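Local coordinates for protein structure-specific endonuclease subunit SLX4 (PDB 6SEI) that probably serves as the regulatory subunit of the SLX1-SLX4 structure-specific endonuclease, which resolves branched DNA formed during repair and recombination, at residues Tyr22-Val27 with Lys80-Ser85; Pro31-Pro36 with Trp41-Leu46; Trp59-Gln64 with Gly72-Gly77. One frame throughout, in Å; residues are numbered along the deposited sequence.

How the contacts relate
All three contacts lie in the small helical Slx4 endonuclease domain, the C-terminal part of a longer protein; its sequence family belongs to the helix-turn-helix clan. Contact 1 joins the helices 12-29 and 76-85 close to the centre of the chain. Contacts 2 and 3 both fall within the sequence that contact 1 spans, contact 2 first. The centres of contacts 1 and 3 are about 11 Å apart, and both segments of contact 3 pack on segment 22-27 of contact 1. Contact 2 lies further out, about 16 Å from contact 1, centre to centre, yet Met45 of its helix reaches Val27 and Trp82. Trp41 meets Trp59 between contacts 2 and 3, bringing helices 41-46 and 53-67 together.

Contact 1: Tyr22-Val27 with Lys80-Ser85; sequences YITQAV and KKWCES
Ile23 lies over one face of the Trp82 indole while Thr24, the next residue, meets the same ring at its edge. The CG2 methyl of Ile23 stands 3.9 Å from the centroid of the five-membered ring of Trp82 and only 10° off its normal, a CH-pi contact. At the edge, Trp82 NE1 donates to Thr24 OG1 over 2.9 Å with an N-H...O angle of 150°; the hydroxyl oxygen sits almost in the indole plane, and OG1 is also hydrogen-bonded to Phe20 O, one turn earlier. With OG1 anti to the carbonyl carbon and beside the backbone N, the Thr24 hydroxyl lies where both Trp82 NE1 and Phe20 O reach it. Trp82 CG is anti to its own backbone N, which carries the indole across to helix 12-29. In this helical Slx4 domain the two short helix segments cross at -77° with their axes 11.3 Å apart, a separation that the indole bridges. Val27, one turn beyond Ile23, approaches obliquely, its CG2 4.4 Å from Trp82 CH2. Around the same indole, Phe20 packs edge-to-face and Met45 of helix 41-46 adds its side chain, and an apolar side chain of another protein's chain also touches Trp82. Within helix 76-85, Ser85 OG donates to Trp82 O at 2.7 Å.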
ATOM      1  N   TYR B  22      28.496 -29.900  18.408  1.00 31.21           N
ATOM      2  CA  TYR B  22      29.363 -30.379  19.480  1.00 29.01           C
ATOM      3  C   TYR B  22      28.992 -29.746  20.815  1.00 27.28           C
ATOM      4  O   TYR B  22      29.047 -30.410  21.856  1.00 25.93           O
ATOM      5  CB  TYR B  22      30.825 -30.090  19.147  1.00 29.12           C
ATOM      6  CG  TYR B  22      31.463 -31.083  18.202  1.00 30.38           C
ATOM      7  CD1 TYR B  22      31.589 -32.421  18.549  1.00 29.82           C
ATOM      8  CD2 TYR B  22      31.948 -30.677  16.968  1.00 32.53           C
ATOM      9  CE1 TYR B  22      32.175 -33.329  17.686  1.00 27.81           C
ATOM     10  CE2 TYR B  22      32.536 -31.576  16.099  1.00 33.92           C
ATOM     11  CZ  TYR B  22      32.648 -32.899  16.462  1.00 33.00           C
ATOM     12  OH  TYR B  22      33.233 -33.793  15.595  1.00 34.22           O
ATOM     13  N   ILE B  23      28.627 -28.462  20.810  1.00 27.73           N
ATOM     14  CA  ILE B  23      28.209 -27.813  22.048  1.00 27.01           C
ATOM     15  C   ILE B  23      26.893 -28.401  22.536  1.00 27.74           C
ATOM     16  O   ILE B  23      26.726 -28.685  23.730  1.00 27.05           O
ATOM     17  CB  ILE B  23      28.102 -26.290  21.854  1.00 27.08           C
ATOM     18  CG1 ILE B  23      29.428 -25.707  21.372  1.00 27.53           C
ATOM     19  CG2 ILE B  23      27.671 -25.618  23.148  1.00 25.55           C
ATOM     20  CD1 ILE B  23      29.319 -24.270  20.936  1.00 23.36           C
ATOM     21  N   THR B  24      25.936 -28.588  21.625  1.00 29.22           N
ATOM     22  CA  THR B  24      24.656 -29.180  21.998  1.00 29.24           C
ATOM     23  C   THR B  24      24.857 -30.544  22.641  1.00 28.82           C
ATOM     24  O   THR B  24      24.382 -30.793  23.754  1.00 28.07           O
ATOM     25  CB  THR B  24      23.754 -29.288  20.768  1.00 30.93           C
ATOM     26  OG1 THR B  24      23.664 -28.005  20.135  1.00 31.86           O
ATOM     27  CG2 THR B  24      22.357 -29.754  21.162  1.00 31.05           C
ATOM     28  N   GLN B  25      25.586 -31.435  21.964  1.00 29.66           N
ATOM     29  CA  GLN B  25      25.800 -32.773  22.504  1.00 29.70           C
ATOM     30  C   GLN B  25      26.528 -32.721  23.841  1.00 27.60           C
ATOM     31  O   GLN B  25      26.218 -33.496  24.753  1.00 27.29           O
ATOM     32  CB  GLN B  25      26.570 -33.628  21.502  1.00 31.92           C
ATOM     33  CG  GLN B  25      26.179 -35.095  21.520  1.00 33.87           C
ATOM     34  CD  GLN B  25      24.927 -35.382  20.699  1.00 36.68           C
ATOM     35  OE1 GLN B  25      23.840 -34.870  20.989  1.00 37.05           O
ATOM     36  NE2 GLN B  25      25.077 -36.204  19.663  1.00 38.83           N
ATOM     37  N   ALA B  26      27.484 -31.801  23.987  1.00 26.41           N
ATOM     38  CA  ALA B  26      28.198 -31.673  25.253  1.00 24.81           C
ATOM     39  C   ALA B  26      27.241 -31.324  26.389  1.00 25.12           C
ATOM     40  O   ALA B  26      27.255 -31.963  27.448  1.00 25.14           O
ATOM     41  CB  ALA B  26      29.304 -30.622  25.129  1.00 23.75           C
ATOM     42  N   VAL B  27      26.396 -30.312  26.177  1.00 25.59           N
ATOM     43  CA  VAL B  27      25.424 -29.913  27.191  1.00 25.00           C
ATOM     44  C   VAL B  27      24.421 -31.035  27.440  1.00 25.84           C
ATOM     45  O   VAL B  27      24.149 -31.408  28.585  1.00 25.73           O
ATOM     46  CB  VAL B  27      24.713 -28.615  26.763  1.00 24.80           C
ATOM     47  CG1 VAL B  27      23.650 -28.222  27.776  1.00 24.22           C
ATOM     48  CG2 VAL B  27      25.715 -27.489  26.566  1.00 24.00           C
ATOM     49  N   LYS B  80      27.895 -17.579  22.995  1.00 32.46           N
ATOM     50  CA  LYS B  80      26.787 -16.628  22.986  1.00 31.48           C
ATOM     51  C   LYS B  80      25.942 -16.784  21.728  1.00 30.00           C
ATOM     52  O   LYS B  80      24.708 -16.798  21.796  1.00 29.30           O
ATOM     53  CB  LYS B  80      27.313 -15.195  23.107  1.00 32.22           C
ATOM     54  CG  LYS B  80      26.204 -14.164  23.236  1.00 32.01           C
ATOM     55  CD  LYS B  80      26.705 -12.743  23.039  1.00 32.25           C
ATOM     56  CE  LYS B  80      25.537 -11.794  22.795  1.00 31.62           C
ATOM     57  NZ  LYS B  80      25.952 -10.544  22.105  1.00 31.78           N
ATOM     58  N   LYS B  81      26.594 -16.891  20.565  1.00 29.69           N
ATOM     59  CA  LYS B  81      25.873 -17.185  19.330  1.00 29.20           C
ATOM     60  C   LYS B  81      25.014 -18.434  19.480  1.00 28.31           C
ATOM     61  O   LYS B  81      23.847 -18.452  19.072  1.00 28.36           O
ATOM     62  CB  LYS B  81      26.857 -17.364  18.174  1.00 30.28           C
ATOM     63  CG  LYS B  81      27.438 -16.080  17.612  1.00 31.79           C
ATOM     64  CD  LYS B  81      28.319 -16.387  16.405  1.00 33.52           C
ATOM     65  CE  LYS B  81      28.731 -15.120  15.669  1.00 35.29           C
ATOM     66  NZ  LYS B  81      29.471 -15.421  14.408  1.00 37.24           N
ATOM     67  N   TRP B  82      25.581 -19.489  20.074  1.00 27.42           N
ATOM     68  CA  TRP B  82      24.859 -20.751  20.223  1.00 26.00           C
ATOM     69  C   TRP B  82      23.603 -20.570  21.062  1.00 25.46           C
ATOM     70  O   TRP B  82      22.524 -21.046  20.694  1.00 25.18           O
ATOM     71  CB  TRP B  82      25.771 -21.808  20.848  1.00 25.80           C
ATOM     72  CG  TRP B  82      25.113 -23.151  21.014  1.00 25.46           C
ATOM     73  CD1 TRP B  82      25.051 -24.156  20.088  1.00 25.49           C
ATOM     74  CD2 TRP B  82      24.419 -23.635  22.175  1.00 25.02           C
ATOM     75  NE1 TRP B  82      24.363 -25.232  20.601  1.00 25.02           N
ATOM     76  CE2 TRP B  82      23.964 -24.937  21.878  1.00 24.77           C
ATOM     77  CE3 TRP B  82      24.138 -23.093  23.434  1.00 24.78           C
ATOM     78  CZ2 TRP B  82      23.248 -25.702  22.794  1.00 24.36           C
ATOM     79  CZ3 TRP B  82      23.426 -23.855  24.341  1.00 24.34           C
ATOM     80  CH2 TRP B  82      22.991 -25.146  24.017  1.00 24.20           C
ATOM     81  N   CYS B  83      23.725 -19.877  22.198  1.00 25.29           N
ATOM     82  CA  CYS B  83      22.572 -19.673  23.070  1.00 24.77           C
ATOM     83  C   CYS B  83      21.467 -18.916  22.348  1.00 24.49           C
ATOM     84  O   CYS B  83      20.293 -19.299  22.405  1.00 24.24           O
ATOM     85  CB  CYS B  83      22.992 -18.913  24.327  1.00 25.01           C
ATOM     86  SG  CYS B  83      23.999 -19.856  25.480  1.00 25.27           S
ATOM     87  N   GLU B  84      21.830 -17.832  21.658  1.00 24.34           N
ATOM     88  CA  GLU B  84      20.829 -17.038  20.957  1.00 23.81           C
ATOM     89  C   GLU B  84      20.167 -17.841  19.850  1.00 23.24           C
ATOM     90  O   GLU B  84      18.964 -17.699  19.604  1.00 22.84           O
ATOM     91  CB  GLU B  84      21.470 -15.773  20.402  1.00 24.34           C
ATOM     92  CG  GLU B  84      22.118 -14.927  21.470  1.00 24.91           C
ATOM     93  CD  GLU B  84      22.360 -13.513  21.009  1.00 25.60           C
ATOM     94  OE1 GLU B  84      22.574 -13.318  19.792  1.00 25.60           O
ATOM     95  OE2 GLU B  84      22.329 -12.599  21.862  1.00 26.06           O
ATOM     96  N   SER B  85      20.931 -18.699  19.173  1.00 23.25           N
ATOM     97  CA  SER B  85      20.328 -19.585  18.187  1.00 22.93           C
ATOM     98  C   SER B  85      19.371 -20.586  18.823  1.00 23.16           C
ATOM     99  O   SER B  85      18.466 -21.074  18.138  1.00 23.37           O
ATOM    100  CB  SER B  85      21.420 -20.314  17.394  1.00 22.47           C
ATOM    101  OG  SER B  85      21.940 -21.421  18.105  1.00 22.10           O
TER

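Contact 2: Pro31-Pro36 with Trp41-Leu46; sequences PRAKDP and WHEKML
The loop that leads from helix 12-29 to the short helix 41-46 is tied to that helix where Ala33 meets Glu43, the carboxylate gripping the backbone of the connection. Ala33 N donates to Glu43 OE1 over 3.0 Å with an N-H...O angle of 152°. The N-H arrives on the syn side of the carboxylate but 27° out of its plane. Glu43 CG lies anti to the carbonyl carbon (chi1 -67°), and the extended chain beyond it carries the carboxylate from the helix to the loop, where the nearest CA atoms, those of Arg32 and Glu43, are 7.5 Å apart. The same oxygen, Glu43 OE1, accepts a second hydrogen bond from Ser40 N just ahead of the helix, and one carboxylate oxygen thus holds two backbone N-H groups, one within the loop and one just before the helix. The methyl of Ala33 points toward the helix and lies beside OE1. The other oxygen, Glu43 OE2, lies 3.6 Å from Arg32 CB, a contact with the aliphatic root of that side chain. The rest of Arg32 leads away: its NE is 6.1 Å from Glu43 OE2, too far for a salt bridge, and its NH2 makes a weak, long ion pair with an acidic side chain of another protein's chain. The side chain of Arg32 also passes about 5 Å from a bound zinc ion. With both Ala33 and Glu43 buried, two N-H donors on OE1 would offset much of the cost of placing a carboxylate here, and they are likely to stabilise its charged form; the opposite charge on Arg32 acts, if at all, from a distance.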
ATOM      1  N   PRO B  31      25.624 -35.885  32.627  1.00 17.99           N
ATOM      2  CA  PRO B  31      24.712 -36.478  33.613  1.00 18.04           C
ATOM      3  C   PRO B  31      23.859 -35.419  34.300  1.00 17.45           C
ATOM      4  O   PRO B  31      24.263 -34.265  34.462  1.00 16.07           O
ATOM      5  CB  PRO B  31      25.654 -37.176  34.604  1.00 17.33           C
ATOM      6  CG  PRO B  31      27.004 -36.602  34.345  1.00 17.68           C
ATOM      7  CD  PRO B  31      27.027 -36.239  32.894  1.00 18.59           C
ATOM      8  N   ARG B  32      22.658 -35.830  34.695  1.00 17.20           N
ATOM      9  CA  ARG B  32      21.690 -34.916  35.276  1.00 16.88           C
ATOM     10  C   ARG B  32      21.965 -34.708  36.763  1.00 16.38           C
ATOM     11  O   ARG B  32      22.685 -35.478  37.404  1.00 16.98           O
ATOM     12  CB  ARG B  32      20.268 -35.442  35.073  1.00 16.89           C
ATOM     13  CG  ARG B  32      19.876 -36.527  36.059  1.00 17.66           C
ATOM     14  CD  ARG B  32      18.776 -37.424  35.520  1.00 18.37           C
ATOM     15  NE  ARG B  32      18.531 -38.539  36.428  1.00 19.85           N
ATOM     16  CZ  ARG B  32      17.972 -39.692  36.072  1.00 21.45           C
ATOM     17  NH1 ARG B  32      17.587 -39.893  34.818  1.00 21.84           N
ATOM     18  NH2 ARG B  32      17.793 -40.645  36.973  1.00 22.80           N
ATOM     19  N   ALA B  33      21.371 -33.651  37.308  1.00 16.41           N
ATOM     20  CA  ALA B  33      21.584 -33.307  38.707  1.00 25.70           C
ATOM     21  C   ALA B  33      21.009 -34.373  39.625  1.00 26.14           C
ATOM     22  O   ALA B  33      19.878 -34.826  39.437  1.00 26.49           O
ATOM     23  CB  ALA B  33      20.939 -31.960  39.024  1.00 17.28           C
ATOM     24  N   LYS B  34      21.795 -34.773  40.623  1.00 26.49           N
ATOM     25  CA  LYS B  34      21.277 -35.586  41.716  1.00 26.49           C
ATOM     26  C   LYS B  34      20.714 -34.727  42.836  1.00 25.86           C
ATOM     27  O   LYS B  34      19.806 -35.164  43.551  1.00 25.54           O
ATOM     28  CB  LYS B  34      22.371 -36.501  42.268  1.00 27.60           C
ATOM     29  CG  LYS B  34      22.966 -37.444  41.235  1.00 27.41           C
ATOM     30  CD  LYS B  34      23.862 -38.476  41.893  1.00 28.93           C
ATOM     31  CE  LYS B  34      24.569 -39.341  40.856  1.00 29.40           C
ATOM     32  NZ  LYS B  34      23.956 -40.697  40.732  1.00 30.10           N
ATOM     33  N   ASP B  35      21.242 -33.513  42.998  1.00 26.30           N
ATOM     34  CA  ASP B  35      20.725 -32.539  43.945  1.00 27.38           C
ATOM     35  C   ASP B  35      19.957 -31.481  43.169  1.00 27.59           C
ATOM     36  O   ASP B  35      20.582 -30.681  42.454  1.00 27.75           O
ATOM     37  CB  ASP B  35      21.872 -31.903  44.729  1.00 29.09           C
ATOM     38  CG  ASP B  35      21.396 -30.931  45.794  1.00 30.59           C
ATOM     39  OD1 ASP B  35      20.172 -30.707  45.921  1.00 30.28           O
ATOM     40  OD2 ASP B  35      22.256 -30.382  46.511  1.00 32.38           O
ATOM     41  N   PRO B  36      18.627 -31.418  43.282  1.00 28.16           N
ATOM     42  CA  PRO B  36      17.862 -30.442  42.486  1.00 28.37           C
ATOM     43  C   PRO B  36      18.276 -29.001  42.718  1.00 29.91           C
ATOM     44  O   PRO B  36      18.020 -28.148  41.858  1.00 30.09           O
ATOM     45  CB  PRO B  36      16.412 -30.689  42.931  1.00 28.26           C
ATOM     46  CG  PRO B  36      16.533 -31.312  44.278  1.00 28.75           C
ATOM     47  CD  PRO B  36      17.762 -32.167  44.208  1.00 28.71           C
ATOM     48  N   TRP B  41      23.999 -27.754  33.501  1.00 22.17           N
ATOM     49  CA  TRP B  41      23.820 -26.643  32.571  1.00 21.41           C
ATOM     50  C   TRP B  41      22.606 -26.866  31.680  1.00 21.04           C
ATOM     51  O   TRP B  41      21.876 -25.918  31.369  1.00 21.60           O
ATOM     52  CB  TRP B  41      25.079 -26.448  31.726  1.00 21.33           C
ATOM     53  CG  TRP B  41      26.177 -25.737  32.452  1.00 21.35           C
ATOM     54  CD1 TRP B  41      27.400 -26.244  32.789  1.00 21.37           C
ATOM     55  CD2 TRP B  41      26.152 -24.388  32.941  1.00 21.43           C
ATOM     56  NE1 TRP B  41      28.139 -25.293  33.454  1.00 21.61           N
ATOM     57  CE2 TRP B  41      27.394 -24.147  33.562  1.00 21.62           C
ATOM     58  CE3 TRP B  41      25.201 -23.362  32.914  1.00 17.22           C
ATOM     59  CZ2 TRP B  41      27.707 -22.926  34.150  1.00 17.93           C
ATOM     60  CZ3 TRP B  41      25.515 -22.152  33.495  1.00 17.45           C
ATOM     61  CH2 TRP B  41      26.756 -21.943  34.106  1.00 18.46           C
ATOM     62  N   HIS B  42      22.369 -28.114  31.272  1.00 20.31           N
ATOM     63  CA  HIS B  42      21.191 -28.424  30.470  1.00 19.73           C
ATOM     64  C   HIS B  42      19.911 -28.148  31.245  1.00 19.91           C
ATOM     65  O   HIS B  42      18.950 -27.595  30.697  1.00 20.20           O
ATOM     66  CB  HIS B  42      21.245 -29.883  30.016  1.00 19.69           C
ATOM     67  CG  HIS B  42      20.140 -30.273  29.082  1.00 19.51           C
ATOM     68  ND1 HIS B  42      19.735 -31.581  28.918  1.00 19.66           N
ATOM     69  CD2 HIS B  42      19.361 -29.533  28.257  1.00 19.57           C
ATOM     70  CE1 HIS B  42      18.752 -31.629  28.036  1.00 19.42           C
ATOM     71  NE2 HIS B  42      18.507 -30.400  27.620  1.00 19.49           N
ATOM     72  N   GLU B  43      19.882 -28.517  32.526  1.00 20.00           N
ATOM     73  CA  GLU B  43      18.678 -28.302  33.320  1.00 20.20           C
ATOM     74  C   GLU B  43      18.496 -26.832  33.674  1.00 19.84           C
ATOM     75  O   GLU B  43      17.364 -26.382  33.888  1.00 19.50           O
ATOM     76  CB  GLU B  43      18.723 -29.170  34.577  1.00 20.83           C
ATOM     77  CG  GLU B  43      18.631 -30.658  34.276  1.00 21.24           C
ATOM     78  CD  GLU B  43      19.017 -31.527  35.457  1.00 21.55           C
ATOM     79  OE1 GLU B  43      20.043 -31.227  36.103  1.00 21.67           O
ATOM     80  OE2 GLU B  43      18.299 -32.515  35.732  1.00 21.56           O
ATOM     81  N   LYS B  44      19.589 -26.069  33.738  1.00 20.01           N
ATOM     82  CA  LYS B  44      19.457 -24.628  33.918  1.00 20.25           C
ATOM     83  C   LYS B  44      18.763 -23.995  32.718  1.00 20.80           C
ATOM     84  O   LYS B  44      17.891 -23.132  32.877  1.00 21.02           O
ATOM     85  CB  LYS B  44      20.830 -23.996  34.152  1.00 19.80           C
ATOM     86  CG  LYS B  44      21.431 -24.321  35.512  1.00 19.54           C
ATOM     87  CD  LYS B  44      22.741 -23.586  35.743  1.00 19.60           C
ATOM     88  CE  LYS B  44      22.521 -22.086  35.838  1.00 19.73           C
ATOM     89  NZ  LYS B  44      21.595 -21.739  36.949  1.00 19.56           N
ATOM     90  N   MET B  45      19.121 -24.428  31.507  1.00 20.84           N
ATOM     91  CA  MET B  45      18.490 -23.884  30.311  1.00 20.45           C
ATOM     92  C   MET B  45      17.018 -24.264  30.241  1.00 20.49           C
ATOM     93  O   MET B  45      16.171 -23.423  29.923  1.00 20.74           O
ATOM     94  CB  MET B  45      19.234 -24.364  29.068  1.00 20.08           C
ATOM     95  CG  MET B  45      20.692 -23.958  29.057  1.00 20.16           C
ATOM     96  SD  MET B  45      21.670 -24.762  27.780  1.00 20.35           S
ATOM     97  CE  MET B  45      23.322 -24.325  28.314  1.00 20.73           C
ATOM     98  N   LEU B  46      16.693 -25.524  30.542  1.00 20.30           N
ATOM     99  CA  LEU B  46      15.298 -25.957  30.505  1.00 19.95           C
ATOM    100  C   LEU B  46      14.436 -25.171  31.484  1.00 19.93           C
ATOM    101  O   LEU B  46      13.243 -24.973  31.233  1.00 19.97           O
ATOM    102  CB  LEU B  46      15.203 -27.453  30.803  1.00 19.54           C
ATOM    103  CG  LEU B  46      15.816 -28.375  29.750  1.00 19.16           C
ATOM    104  CD1 LEU B  46      15.714 -29.827  30.187  1.00 19.06           C
ATOM    105  CD2 LEU B  46      15.140 -28.164  28.408  1.00 18.73           C
TER

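Contact 3: Trp59-Gln64 with Gly72-Gly77; sequences WLNSGQ and GEVAPG
Asn61 and Val74 are joined by a pair of hydrogen bonds in which the side-chain amide of Asn61 meets the backbone of Val74 with both its ends. Val74 N donates to Asn61 OD1 over 2.8 Å and nearly straight, at 167°, though the N-H comes in tilted from the plane of the side-chain carbonyl. In return Asn61 ND2 donates to Val74 O at 3.0 Å, reaching a lone pair in the carbonyl plane. Such a two-point grip fixes the rotation of the amide, whose CG is held anti to the carbonyl carbon (chi1 -61°). An alanine here would lose both bonds, and the N-H and C=O of Val74 would probably be left without their mates, setting the 72-77 segment freer to shift. The Glu73 side chain bends at chi2 and brings OE2 to 3.7 Å from Asn61 CB. The side chains of Asn61 and Val74 cross at about a right angle, with Val74 CG1 close to both ends of the amide, 3.3 Å from Asn61 OD1; the same methyl also lies 4.2 Å from Leu60 CB. On the helix side the chain widens into a pi-type turn and kinks, and Gln64 NE2 donates to Trp59 O over 3.2 Å. Ala75 is the N-cap residue of helix 76-85, so the bonded Val74 lies just ahead of that helix, while Leu60 and Val74 both pack on Ile23 of helix 12-29 and on Val79 of helix 76-85, where the three helices come together.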
ATOM      1  N   TRP B  59      33.124 -24.209  31.314  1.00 25.19           N
ATOM      2  CA  TRP B  59      32.740 -25.601  31.531  1.00 25.43           C
ATOM      3  C   TRP B  59      32.932 -26.438  30.271  1.00 25.55           C
ATOM      4  O   TRP B  59      33.345 -27.600  30.350  1.00 25.58           O
ATOM      5  CB  TRP B  59      31.289 -25.667  32.005  1.00 25.42           C
ATOM      6  CG  TRP B  59      30.797 -27.050  32.293  1.00 26.01           C
ATOM      7  CD1 TRP B  59      31.050 -27.794  33.408  1.00 26.47           C
ATOM      8  CD2 TRP B  59      29.951 -27.853  31.457  1.00 26.25           C
ATOM      9  NE1 TRP B  59      30.418 -29.013  33.318  1.00 26.47           N
ATOM     10  CE2 TRP B  59      29.738 -29.074  32.130  1.00 26.28           C
ATOM     11  CE3 TRP B  59      29.357 -27.660  30.207  1.00 26.36           C
ATOM     12  CZ2 TRP B  59      28.955 -30.095  31.596  1.00 26.19           C
ATOM     13  CZ3 TRP B  59      28.580 -28.678  29.676  1.00 26.26           C
ATOM     14  CH2 TRP B  59      28.383 -29.878  30.372  1.00 26.14           C
ATOM     15  N   LEU B  60      32.635 -25.866  29.102  1.00 25.83           N
ATOM     16  CA  LEU B  60      32.777 -26.611  27.855  1.00 25.92           C
ATOM     17  C   LEU B  60      34.238 -26.889  27.526  1.00 26.89           C
ATOM     18  O   LEU B  60      34.556 -27.938  26.955  1.00 27.03           O
ATOM     19  CB  LEU B  60      32.114 -25.847  26.710  1.00 25.31           C
ATOM     20  CG  LEU B  60      30.591 -25.703  26.751  1.00 24.73           C
ATOM     21  CD1 LEU B  60      30.145 -24.493  25.947  1.00 24.98           C
ATOM     22  CD2 LEU B  60      29.911 -26.962  26.236  1.00 24.07           C
ATOM     23  N   ASN B  61      35.136 -25.973  27.877  1.00 27.54           N
ATOM     24  CA  ASN B  61      36.553 -26.126  27.583  1.00 28.17           C
ATOM     25  C   ASN B  61      37.308 -26.877  28.671  1.00 29.18           C
ATOM     26  O   ASN B  61      38.526 -27.045  28.553  1.00 29.08           O
ATOM     27  CB  ASN B  61      37.195 -24.752  27.366  1.00 27.92           C
ATOM     28  CG  ASN B  61      36.588 -24.007  26.198  1.00 27.40           C
ATOM     29  OD1 ASN B  61      36.305 -24.593  25.153  1.00 27.14           O
ATOM     30  ND2 ASN B  61      36.381 -22.705  26.370  1.00 27.38           N
ATOM     31  N   SER B  62      36.621 -27.330  29.721  1.00 30.48           N
ATOM     32  CA  SER B  62      37.235 -28.077  30.811  1.00 32.07           C
ATOM     33  C   SER B  62      37.054 -29.584  30.657  1.00 31.56           C
ATOM     34  O   SER B  62      36.945 -30.302  31.657  1.00 33.11           O
ATOM     35  CB  SER B  62      36.671 -27.614  32.155  1.00 33.94           C
ATOM     36  OG  SER B  62      37.053 -26.283  32.444  1.00 35.26           O
ATOM     37  N   GLY B  63      37.014 -30.076  29.423  1.00 29.89           N
ATOM     38  CA  GLY B  63      36.879 -31.494  29.144  1.00 28.05           C
ATOM     39  C   GLY B  63      35.619 -31.882  28.405  1.00 26.10           C
ATOM     40  O   GLY B  63      35.551 -32.999  27.874  1.00 25.96           O
ATOM     41  N   GLN B  64      34.619 -31.002  28.326  1.00 24.69           N
ATOM     42  CA  GLN B  64      33.327 -31.390  27.768  1.00 23.84           C
ATOM     43  C   GLN B  64      33.395 -31.553  26.255  1.00 23.14           C
ATOM     44  O   GLN B  64      32.939 -32.565  25.709  1.00 22.99           O
ATOM     45  CB  GLN B  64      32.271 -30.358  28.150  1.00 24.07           C
ATOM     46  CG  GLN B  64      31.416 -30.773  29.317  1.00 24.18           C
ATOM     47  CD  GLN B  64      32.204 -31.451  30.420  1.00 23.96           C
ATOM     48  OE1 GLN B  64      32.099 -32.664  30.621  1.00 23.15           O
ATOM     49  NE2 GLN B  64      33.000 -30.669  31.143  1.00 24.36           N
ATOM     50  N   GLY B  72      39.714 -28.627  20.593  1.00 53.76           N
ATOM     51  CA  GLY B  72      39.685 -27.209  20.288  1.00 52.83           C
ATOM     52  C   GLY B  72      38.956 -26.455  21.382  1.00 51.34           C
ATOM     53  O   GLY B  72      38.187 -27.015  22.163  1.00 51.09           O
ATOM     54  N   GLU B  73      39.202 -25.153  21.435  1.00 49.82           N
ATOM     55  CA  GLU B  73      38.633 -24.300  22.466  1.00 47.11           C
ATOM     56  C   GLU B  73      37.479 -23.486  21.898  1.00 43.40           C
ATOM     57  O   GLU B  73      37.505 -23.076  20.733  1.00 42.50           O
ATOM     58  CB  GLU B  73      39.699 -23.371  23.051  1.00 48.45           C
ATOM     59  CG  GLU B  73      40.712 -24.083  23.940  1.00 49.29           C
ATOM     60  CD  GLU B  73      40.871 -23.413  25.292  1.00 49.40           C
ATOM     61  OE1 GLU B  73      41.183 -22.201  25.322  1.00 49.54           O
ATOM     62  OE2 GLU B  73      40.675 -24.097  26.323  1.00 49.10           O
ATOM     63  N   VAL B  74      36.465 -23.264  22.724  1.00 40.78           N
ATOM     64  CA  VAL B  74      35.293 -22.489  22.342  1.00 38.77           C
ATOM     65  C   VAL B  74      35.437 -21.083  22.910  1.00 37.67           C
ATOM     66  O   VAL B  74      35.948 -20.895  24.023  1.00 38.04           O
ATOM     67  CB  VAL B  74      33.992 -23.178  22.816  1.00 37.75           C
ATOM     68  CG1 VAL B  74      33.684 -22.871  24.278  1.00 37.45           C
ATOM     69  CG2 VAL B  74      32.823 -22.795  21.920  1.00 37.15           C
ATOM     70  N   ALA B  75      35.030 -20.089  22.126  1.00 36.39           N
ATOM     71  CA  ALA B  75      35.116 -18.712  22.586  1.00 35.57           C
ATOM     72  C   ALA B  75      33.774 -18.258  23.136  1.00 34.09           C
ATOM     73  O   ALA B  75      32.725 -18.667  22.619  1.00 33.65           O
ATOM     74  CB  ALA B  75      35.539 -17.783  21.447  1.00 35.70           C
ATOM     75  N   PRO B  76      33.770 -17.428  24.183  1.00 33.17           N
ATOM     76  CA  PRO B  76      32.490 -17.047  24.806  1.00 31.98           C
ATOM     77  C   PRO B  76      31.497 -16.442  23.830  1.00 31.16           C
ATOM     78  O   PRO B  76      30.286 -16.641  23.991  1.00 30.46           O
ATOM     79  CB  PRO B  76      32.904 -16.045  25.897  1.00 32.26           C
ATOM     80  CG  PRO B  76      34.335 -15.694  25.607  1.00 33.04           C
ATOM     81  CD  PRO B  76      34.926 -16.865  24.900  1.00 33.42           C
ATOM     82  N   GLY B  77      31.972 -15.723  22.811  1.00 31.37           N
ATOM     83  CA  GLY B  77      31.062 -15.204  21.804  1.00 26.26           C
ATOM     84  C   GLY B  77      30.435 -16.301  20.967  1.00 32.28           C
ATOM     85  O   GLY B  77      29.264 -16.214  20.589  1.00 31.27           O
TER